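Local structure of formate dehydrogenase (Staphylococcus aureus, 6TTB) at residues 144-148 and 199-203; 190-196 and 212-218. The protein probably catalyses the NAD-dependent oxidation of formate to carbon dioxide, holding the dinucleotide in a Rossmann-type domain. All coordinates share one frame; numbering follows the deposited sequence.

How the interactions relate
After an N-terminal region with its own parallel sheet, the chain enters helix 144-160, then strand 190-194, helix 198-207 and strand 213-217. Interaction 1 closes a loop of 50 residues between 144-148 and 199-203, setting the start of helix 144-160 against helix 198-207. Interaction 2 closes a shorter one, of 15 residues, between 190-196 and 212-218, and pairs neighbouring strands of the parallel sheet. The loops cross, because 190-196 lies between 144-148 and 199-203, and 199-203 lies between 190-196 and 212-218. They also touch: Gly200 packs on Ile193, and Gln201 probably hydrogen-bonds Phe196. Interaction 1 serves the nicotinamide and pyrophosphate parts of NAD, interaction 2 its adenosine.

Interaction 1 of 2, residues 144-148 and 199-203; sequences TVSVA and IGQLV. With NAD (nicotinamide-adenine-dinucleotide), chain C.
Thr144, in the first turn of helix 144-160, meets helix 198-207 with its CB, which sits 3.7 Å from Leu202 CD1 and also touches Ile199 CG1. With OG1 turned between the backbone N and the carbonyl carbon (chi1 52°), the hydroxyl hydrogen-bonds Gly141 O, and the methyl CG2 is directed to the pyrophosphate, 3.8 Å from NAD O1N. Val145 adds a looser contact, its CG2 lying 4.3 Å from Leu202 CD1. Val147 has a branch for each neighbour: CG1 rests on Ile199 CG2, whereas CG2 lies against the nicotinamide ring, nearest to C4N. Ala148 points toward the partner helix, and its CB touches Leu202 CB and, 3.6 Å away, Val203 CG2. The axes of the segments 144-148 and 199-203 approach to 8.7 Å at a crossing angle of -53°.

Across the interface Ile199 is the bridge to the cofactor. Its backbone N donates a nearly straight hydrogen bond of 2.8 Å to NAD O2N (167° at the hydrogen), while CG1 lies by O2N and O1N of the nicotinamide-side phosphate, and CD1 by O5D and C5D. This is the phosphate-binding helix start of a Rossmann domain, consistent with a GxGxxG pattern that includes Gly200; Arg198 N also hydrogen-bonds NAD. No hydrogen bond joins the two segments, so the contact between them is apolar packing. The chemistry therefore divides the work: apolar groups join the helices and Val147 lies against the nicotinamide, while a main-chain N-H hydrogen-bonds the phosphate oxygen, an interaction the helix dipole probably strengthens.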
loop_
_atom_site.group_PDB
_atom_site.type_symbol
_atom_site.label_atom_id
_atom_site.label_comp_id
_atom_site.label_asym_id
_atom_site.label_seq_id
_atom_site.Cartn_x
_atom_site.Cartn_y
_atom_site.Cartn_z
ATOM N N THR A 144 -4.214 -16.638 -6.471
ATOM C CA THR A 144 -2.948 -16.105 -6.895
ATOM C C THR A 144 -3.061 -14.598 -7.040
ATOM O O THR A 144 -2.257 -13.895 -6.488
ATOM C CB THR A 144 -2.464 -16.904 -8.101
ATOM O OG1 THR A 144 -3.490 -16.969 -9.115
ATOM C CG2 THR A 144 -2.127 -18.323 -7.683
ATOM N N VAL A 145 -4.107 -14.095 -7.752
ATOM C CA VAL A 145 -4.130 -12.672 -8.099
ATOM C C VAL A 145 -4.257 -11.845 -6.841
ATOM O O VAL A 145 -3.610 -10.772 -6.705
ATOM C CB VAL A 145 -5.270 -12.303 -9.002
ATOM C CG1 VAL A 145 -5.344 -10.800 -9.109
ATOM C CG2 VAL A 145 -5.143 -12.944 -10.358
ATOM N N SER A 146 -5.161 -12.313 -5.971
ATOM C CA SER A 146 -5.390 -11.649 -4.713
ATOM C C SER A 146 -4.072 -11.370 -4.046
ATOM O O SER A 146 -3.860 -10.255 -3.539
ATOM C CB SER A 146 -6.248 -12.466 -3.821
ATOM O OG SER A 146 -6.761 -11.680 -2.761
ATOM N N VAL A 147 -3.220 -12.407 -3.981
ATOM C CA VAL A 147 -1.978 -12.311 -3.220
ATOM C C VAL A 147 -1.034 -11.344 -3.931
ATOM O O VAL A 147 -0.404 -10.495 -3.285
ATOM C CB VAL A 147 -1.370 -13.710 -2.946
ATOM C CG1 VAL A 147 -0.038 -13.662 -2.273
ATOM C CG2 VAL A 147 -2.322 -14.561 -2.125
ATOM N N ALA A 148 -1.081 -11.292 -5.247
ATOM C CA ALA A 148 -0.205 -10.348 -5.919
ATOM C C ALA A 148 -0.589 -8.953 -5.528
ATOM O O ALA A 148 0.293 -8.141 -5.157
ATOM C CB ALA A 148 -0.287 -10.496 -7.383
ATOM N N ILE A 199 2.584 -16.305 -8.863
ATOM C CA ILE A 199 2.380 -15.047 -8.155
ATOM C C ILE A 199 3.579 -14.128 -8.389
ATOM O O ILE A 199 3.480 -12.889 -8.393
ATOM C CB ILE A 199 2.138 -15.286 -6.674
ATOM C CG1 ILE A 199 1.057 -16.307 -6.468
ATOM C CG2 ILE A 199 1.791 -14.010 -5.940
ATOM C CD1 ILE A 199 0.942 -16.739 -4.980
ATOM N N GLY A 200 4.744 -14.703 -8.513
ATOM C CA GLY A 200 5.853 -13.802 -8.755
ATOM C C GLY A 200 5.628 -12.974 -10.016
ATOM O O GLY A 200 6.002 -11.772 -10.066
ATOM N N GLN A 201 5.095 -13.681 -11.053
ATOM C CA GLN A 201 4.873 -13.146 -12.389
ATOM C C GLN A 201 3.683 -12.167 -12.417
ATOM O O GLN A 201 3.725 -11.133 -13.107
ATOM C CB GLN A 201 4.729 -14.298 -13.328
ATOM C CG GLN A 201 6.082 -14.707 -13.901
ATOM C CD GLN A 201 5.989 -16.005 -14.664
ATOM O OE1 GLN A 201 5.074 -16.189 -15.477
ATOM N NE2 GLN A 201 6.788 -16.983 -14.255
ATOM N N LEU A 202 2.650 -12.482 -11.632
ATOM C CA LEU A 202 1.499 -11.617 -11.539
ATOM C C LEU A 202 1.955 -10.298 -10.919
ATOM O O LEU A 202 1.464 -9.211 -11.256
ATOM C CB LEU A 202 0.417 -12.282 -10.687
ATOM C CG LEU A 202 -0.365 -13.397 -11.382
ATOM C CD1 LEU A 202 -1.108 -14.299 -10.346
ATOM C CD2 LEU A 202 -1.325 -12.812 -12.340
ATOM N N VAL A 203 2.975 -10.382 -10.079
ATOM C CA VAL A 203 3.389 -9.222 -9.343
ATOM C C VAL A 203 4.216 -8.386 -10.277
ATOM O O VAL A 203 4.165 -7.167 -10.223
ATOM C CB VAL A 203 4.184 -9.645 -8.130
ATOM C CG1 VAL A 203 5.092 -8.557 -7.665
ATOM C CG2 VAL A 203 3.262 -10.117 -7.032
HETATM P PA NAD C . 4.476 -21.149 -7.758
HETATM O O1A NAD C . 4.821 -22.596 -7.664
HETATM O O2A NAD C . 3.833 -20.561 -9.000
HETATM O O5B NAD C . 5.728 -20.246 -7.296
HETATM C C5B NAD C . 6.860 -20.818 -6.609
HETATM C C4B NAD C . 8.066 -20.683 -7.506
HETATM O O4B NAD C . 9.210 -20.470 -6.658
HETATM C C3B NAD C . 8.375 -21.913 -8.395
HETATM O O3B NAD C . 8.110 -21.758 -9.789
HETATM C C2B NAD C . 9.853 -22.235 -8.140
HETATM O O2B NAD C . 10.623 -22.290 -9.323
HETATM C C1B NAD C . 10.329 -21.153 -7.159
HETATM N N9A NAD C . 11.132 -21.694 -6.057
HETATM C C8A NAD C . 11.261 -23.032 -5.704
HETATM N N7A NAD C . 12.173 -23.243 -4.784
HETATM C C5A NAD C . 12.760 -21.995 -4.578
HETATM C C6A NAD C . 13.841 -21.550 -3.763
HETATM N N6A NAD C . 14.603 -22.342 -3.030
HETATM N N1A NAD C . 14.206 -20.248 -3.870
HETATM C C2A NAD C . 13.471 -19.440 -4.651
HETATM N N3A NAD C . 12.419 -19.732 -5.422
HETATM C C4A NAD C . 12.111 -21.031 -5.353
HETATM O O3 NAD C . 3.531 -20.827 -6.563
HETATM P PN NAD C . 2.719 -19.498 -6.456
HETATM O O1N NAD C . 1.321 -19.826 -6.913
HETATM O O2N NAD C . 3.469 -18.395 -7.145
HETATM O O5D NAD C . 2.755 -19.275 -4.852
HETATM C C5D NAD C . 3.800 -18.434 -4.273
HETATM C C4D NAD C . 3.784 -18.669 -2.803
HETATM O O4D NAD C . 2.764 -17.817 -2.229
HETATM C C3D NAD C . 3.434 -20.131 -2.438
HETATM O O3D NAD C . 4.529 -20.831 -1.868
HETATM C C2D NAD C . 2.214 -20.019 -1.518
HETATM O O2D NAD C . 2.299 -20.725 -0.287
HETATM C C1D NAD C . 2.053 -18.535 -1.244
HETATM N N1N NAD C . 0.626 -18.186 -1.312
HETATM C C2N NAD C . 0.008 -17.534 -0.200
HETATM C C3N NAD C . -1.361 -17.186 -0.243
HETATM C C7N NAD C . -1.950 -16.236 0.801
HETATM O O7N NAD C . -3.154 -16.303 1.046
HETATM N N7N NAD C . -1.145 -15.337 1.401
HETATM C C4N NAD C . -2.154 -17.720 -1.324
HETATM C C5N NAD C . -1.531 -18.391 -2.397
HETATM C C6N NAD C . -0.144 -18.639 -2.356
#

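Interaction 2 of 2, residues 190-196 and 212-218. With NAD (nicotinamide-adenine-dinucleotide), chain C.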
loop_
_atom_site.group_PDB
_atom_site.type_symbol
_atom_site.label_atom_id
_atom_site.label_comp_id
_atom_site.label_asym_id
_atom_site.label_seq_id
_atom_site.Cartn_x
_atom_site.Cartn_y
_atom_site.Cartn_z
ATOM N N THR A 190 14.474 -0.476 -7.410
ATOM C CA THR A 190 14.694 -1.804 -7.975
ATOM C C THR A 190 14.066 -2.830 -7.082
ATOM O O THR A 190 14.398 -2.892 -5.906
ATOM C CB THR A 190 16.186 -2.121 -8.146
ATOM O OG1 THR A 190 16.801 -1.064 -8.922
ATOM C CG2 THR A 190 16.468 -3.493 -8.731
ATOM N N ILE A 191 13.163 -3.631 -7.649
ATOM C CA ILE A 191 12.448 -4.618 -6.850
ATOM C C ILE A 191 12.888 -6.026 -7.218
ATOM O O ILE A 191 12.823 -6.421 -8.383
ATOM C CB ILE A 191 10.898 -4.484 -6.930
ATOM C CG1 ILE A 191 10.388 -3.066 -6.643
ATOM C CG2 ILE A 191 10.277 -5.447 -5.973
ATOM C CD1 ILE A 191 11.186 -2.347 -5.579
ATOM N N GLY A 192 13.204 -6.819 -6.185
ATOM C CA GLY A 192 13.627 -8.190 -6.370
ATOM C C GLY A 192 12.490 -9.120 -6.027
ATOM O O GLY A 192 11.874 -8.975 -4.961
ATOM N N ILE A 193 12.133 -9.985 -6.995
ATOM C CA ILE A 193 11.062 -10.954 -6.797
ATOM C C ILE A 193 11.714 -12.297 -6.547
ATOM O O ILE A 193 12.266 -12.886 -7.460
ATOM C CB ILE A 193 10.047 -10.979 -8.004
ATOM C CG1 ILE A 193 9.242 -9.671 -8.148
ATOM C CG2 ILE A 193 9.123 -12.179 -7.957
ATOM C CD1 ILE A 193 9.497 -8.984 -9.465
ATOM N N PHE A 194 11.678 -12.742 -5.288
ATOM C CA PHE A 194 12.187 -14.044 -4.940
ATOM C C PHE A 194 11.120 -15.088 -5.215
ATOM O O PHE A 194 10.196 -15.237 -4.444
ATOM C CB PHE A 194 12.511 -14.066 -3.475
ATOM C CG PHE A 194 13.066 -15.374 -3.000
ATOM C CD1 PHE A 194 14.354 -15.788 -3.376
ATOM C CD2 PHE A 194 12.323 -16.183 -2.142
ATOM C CE1 PHE A 194 14.859 -17.000 -2.925
ATOM C CE2 PHE A 194 12.851 -17.354 -1.626
ATOM C CZ PHE A 194 14.091 -17.792 -2.062
ATOM N N GLY A 195 11.245 -15.802 -6.347
ATOM C CA GLY A 195 10.321 -16.872 -6.679
ATOM C C GLY A 195 9.342 -16.422 -7.728
ATOM O O GLY A 195 8.421 -15.651 -7.463
ATOM N N PHE A 196 9.631 -16.832 -8.947
ATOM C CA PHE A 196 9.057 -16.203 -10.112
ATOM C C PHE A 196 8.128 -17.220 -10.719
ATOM O O PHE A 196 8.270 -17.572 -11.851
ATOM C CB PHE A 196 10.177 -15.716 -11.050
ATOM C CG PHE A 196 9.772 -14.612 -11.991
ATOM C CD1 PHE A 196 9.269 -13.422 -11.507
ATOM C CD2 PHE A 196 9.925 -14.749 -13.370
ATOM C CE1 PHE A 196 8.868 -12.415 -12.387
ATOM C CE2 PHE A 196 9.536 -13.746 -14.250
ATOM C CZ PHE A 196 9.000 -12.576 -13.755
ATOM N N VAL A 212 10.219 1.121 -12.634
ATOM C CA VAL A 212 10.815 0.425 -11.528
ATOM C C VAL A 212 11.647 -0.654 -12.221
ATOM O O VAL A 212 11.226 -1.136 -13.249
ATOM C CB VAL A 212 9.656 -0.142 -10.628
ATOM C CG1 VAL A 212 9.484 -1.640 -10.668
ATOM C CG2 VAL A 212 9.657 0.395 -9.203
ATOM N N THR A 213 12.868 -0.897 -11.780
ATOM C CA THR A 213 13.584 -2.040 -12.298
ATOM C C THR A 213 13.208 -3.311 -11.526
ATOM O O THR A 213 13.287 -3.323 -10.298
ATOM C CB THR A 213 15.085 -1.803 -12.262
ATOM O OG1 THR A 213 15.279 -0.809 -13.257
ATOM C CG2 THR A 213 15.858 -3.039 -12.641
ATOM N N LEU A 214 12.770 -4.346 -12.263
ATOM C CA LEU A 214 12.474 -5.645 -11.710
ATOM C C LEU A 214 13.661 -6.570 -11.917
ATOM O O LEU A 214 14.125 -6.743 -13.051
ATOM C CB LEU A 214 11.268 -6.202 -12.459
ATOM C CG LEU A 214 10.019 -5.377 -12.271
ATOM C CD1 LEU A 214 8.789 -6.205 -12.528
ATOM C CD2 LEU A 214 9.992 -4.846 -10.849
ATOM N N GLN A 215 14.058 -7.263 -10.838
ATOM C CA GLN A 215 14.857 -8.479 -10.910
ATOM C C GLN A 215 14.088 -9.626 -10.232
ATOM O O GLN A 215 13.370 -9.420 -9.283
ATOM C CB GLN A 215 16.054 -8.346 -9.990
ATOM C CG GLN A 215 17.027 -7.251 -10.322
ATOM C CD GLN A 215 18.029 -7.055 -9.210
ATOM O OE1 GLN A 215 17.699 -7.141 -8.052
ATOM N NE2 GLN A 215 19.236 -6.651 -9.563
ATOM N N HIS A 216 14.328 -10.846 -10.672
ATOM C CA HIS A 216 13.834 -12.014 -10.002
ATOM C C HIS A 216 14.904 -13.071 -9.907
ATOM O O HIS A 216 15.853 -13.078 -10.687
ATOM C CB HIS A 216 12.693 -12.589 -10.750
ATOM C CG HIS A 216 13.092 -13.149 -12.058
ATOM N ND1 HIS A 216 13.368 -12.346 -13.139
ATOM C CD2 HIS A 216 13.136 -14.428 -12.494
ATOM C CE1 HIS A 216 13.609 -13.108 -14.178
ATOM N NE2 HIS A 216 13.432 -14.388 -13.816
ATOM N N TYR A 217 14.733 -13.942 -8.901
ATOM C CA TYR A 217 15.411 -15.232 -8.795
ATOM C C TYR A 217 14.372 -16.338 -8.638
ATOM O O TYR A 217 13.407 -16.209 -7.876
ATOM C CB TYR A 217 16.348 -15.256 -7.570
ATOM C CG TYR A 217 16.872 -16.625 -7.303
ATOM C CD1 TYR A 217 16.023 -17.585 -6.777
ATOM C CD2 TYR A 217 18.148 -17.017 -7.739
ATOM C CE1 TYR A 217 16.413 -18.906 -6.674
ATOM C CE2 TYR A 217 18.575 -18.335 -7.607
ATOM C CZ TYR A 217 17.684 -19.281 -7.095
ATOM O OH TYR A 217 18.041 -20.568 -6.868
ATOM N N ASP A 218 14.572 -17.420 -9.363
ATOM C CA ASP A 218 13.785 -18.640 -9.208
ATOM C C ASP A 218 14.757 -19.741 -9.552
ATOM O O ASP A 218 15.672 -19.487 -10.330
ATOM C CB ASP A 218 12.589 -18.620 -10.167
ATOM C CG ASP A 218 11.664 -19.822 -10.079
ATOM O OD1 ASP A 218 12.204 -20.954 -10.099
ATOM O OD2 ASP A 218 10.368 -19.630 -9.994
HETATM P PA NAD C . 4.476 -21.149 -7.758
HETATM O O1A NAD C . 4.821 -22.596 -7.664
HETATM O O2A NAD C . 3.833 -20.561 -9.000
HETATM O O5B NAD C . 5.728 -20.246 -7.296
HETATM C C5B NAD C . 6.860 -20.818 -6.609
HETATM C C4B NAD C . 8.066 -20.683 -7.506
HETATM O O4B NAD C . 9.210 -20.470 -6.658
HETATM C C3B NAD C . 8.375 -21.913 -8.395
HETATM O O3B NAD C . 8.110 -21.758 -9.789
HETATM C C2B NAD C . 9.853 -22.235 -8.140
HETATM O O2B NAD C . 10.623 -22.290 -9.323
HETATM C C1B NAD C . 10.329 -21.153 -7.159
HETATM N N9A NAD C . 11.132 -21.694 -6.057
HETATM C C8A NAD C . 11.261 -23.032 -5.704
HETATM N N7A NAD C . 12.173 -23.243 -4.784
HETATM C C5A NAD C . 12.760 -21.995 -4.578
HETATM C C6A NAD C . 13.841 -21.550 -3.763
HETATM N N6A NAD C . 14.603 -22.342 -3.030
HETATM N N1A NAD C . 14.206 -20.248 -3.870
HETATM C C2A NAD C . 13.471 -19.440 -4.651
HETATM N N3A NAD C . 12.419 -19.732 -5.422
HETATM C C4A NAD C . 12.111 -21.031 -5.353
HETATM O O3 NAD C . 3.531 -20.827 -6.563
HETATM P PN NAD C . 2.719 -19.498 -6.456
HETATM O O1N NAD C . 1.321 -19.826 -6.913
HETATM O O2N NAD C . 3.469 -18.395 -7.145
HETATM O O5D NAD C . 2.755 -19.275 -4.852
HETATM C C5D NAD C . 3.800 -18.434 -4.273
HETATM C C4D NAD C . 3.784 -18.669 -2.803
HETATM O O4D NAD C . 2.764 -17.817 -2.229
HETATM C C3D NAD C . 3.434 -20.131 -2.438
HETATM O O3D NAD C . 4.529 -20.831 -1.868
HETATM C C2D NAD C . 2.214 -20.019 -1.518
HETATM O O2D NAD C . 2.299 -20.725 -0.287
HETATM C C1D NAD C . 2.053 -18.535 -1.244
HETATM N N1N NAD C . 0.626 -18.186 -1.312
HETATM C C2N NAD C . 0.008 -17.534 -0.200
HETATM C C3N NAD C . -1.361 -17.186 -0.243
HETATM C C7N NAD C . -1.950 -16.236 0.801
HETATM O O7N NAD C . -3.154 -16.303 1.046
HETATM N N7N NAD C . -1.145 -15.337 1.401
HETATM C C4N NAD C . -2.154 -17.720 -1.324
HETATM C C5N NAD C . -1.531 -18.391 -2.397
HETATM C C6N NAD C . -0.144 -18.639 -2.356
#
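The first hydrogen bond of the parallel pairing runs from Ile191 N to Thr213 O, 2.7 Å. Ile191 O then accepts from Gln215 N, Ile193 N donates to Gln215 O, and Ile193 O receives Tyr217 N. Gly195 N completes the series on Tyr217 O, again at 2.7 Å. Gly192 and Phe194 turn their main-chain groups to strand 242-245 and His246 just after it, on the other flank. This is the first beta-alpha-beta unit of the NAD-binding domain, a Rossmann fold, with helix 198-207 as the crossover. Beyond the strands, Phe196 N reaches Asp218 OD2 (3.1 Å), meeting the carboxylate on its anti side and 20° out of plane. The same oxygen accepts from NAD O3B, so one carboxylate atom links the glycine-rich turn to the adenosine ribose; Asp218 OD1 is held by Ile220 N. His216 lies face-to-face on Phe196, with centroids 3.9 Å apart and planes at 28°, CG between the backbone N and the carbonyl carbon (chi1 68°), which sets the ring over Phe196. Both its nitrogens are satisfied, ND1 by Ser228 OG and NE2 by Asn221 O. One face of the Phe194 ring receives the C2A corner of the adenine, offset toward the rim, while Tyr217 meets C2A with its edge.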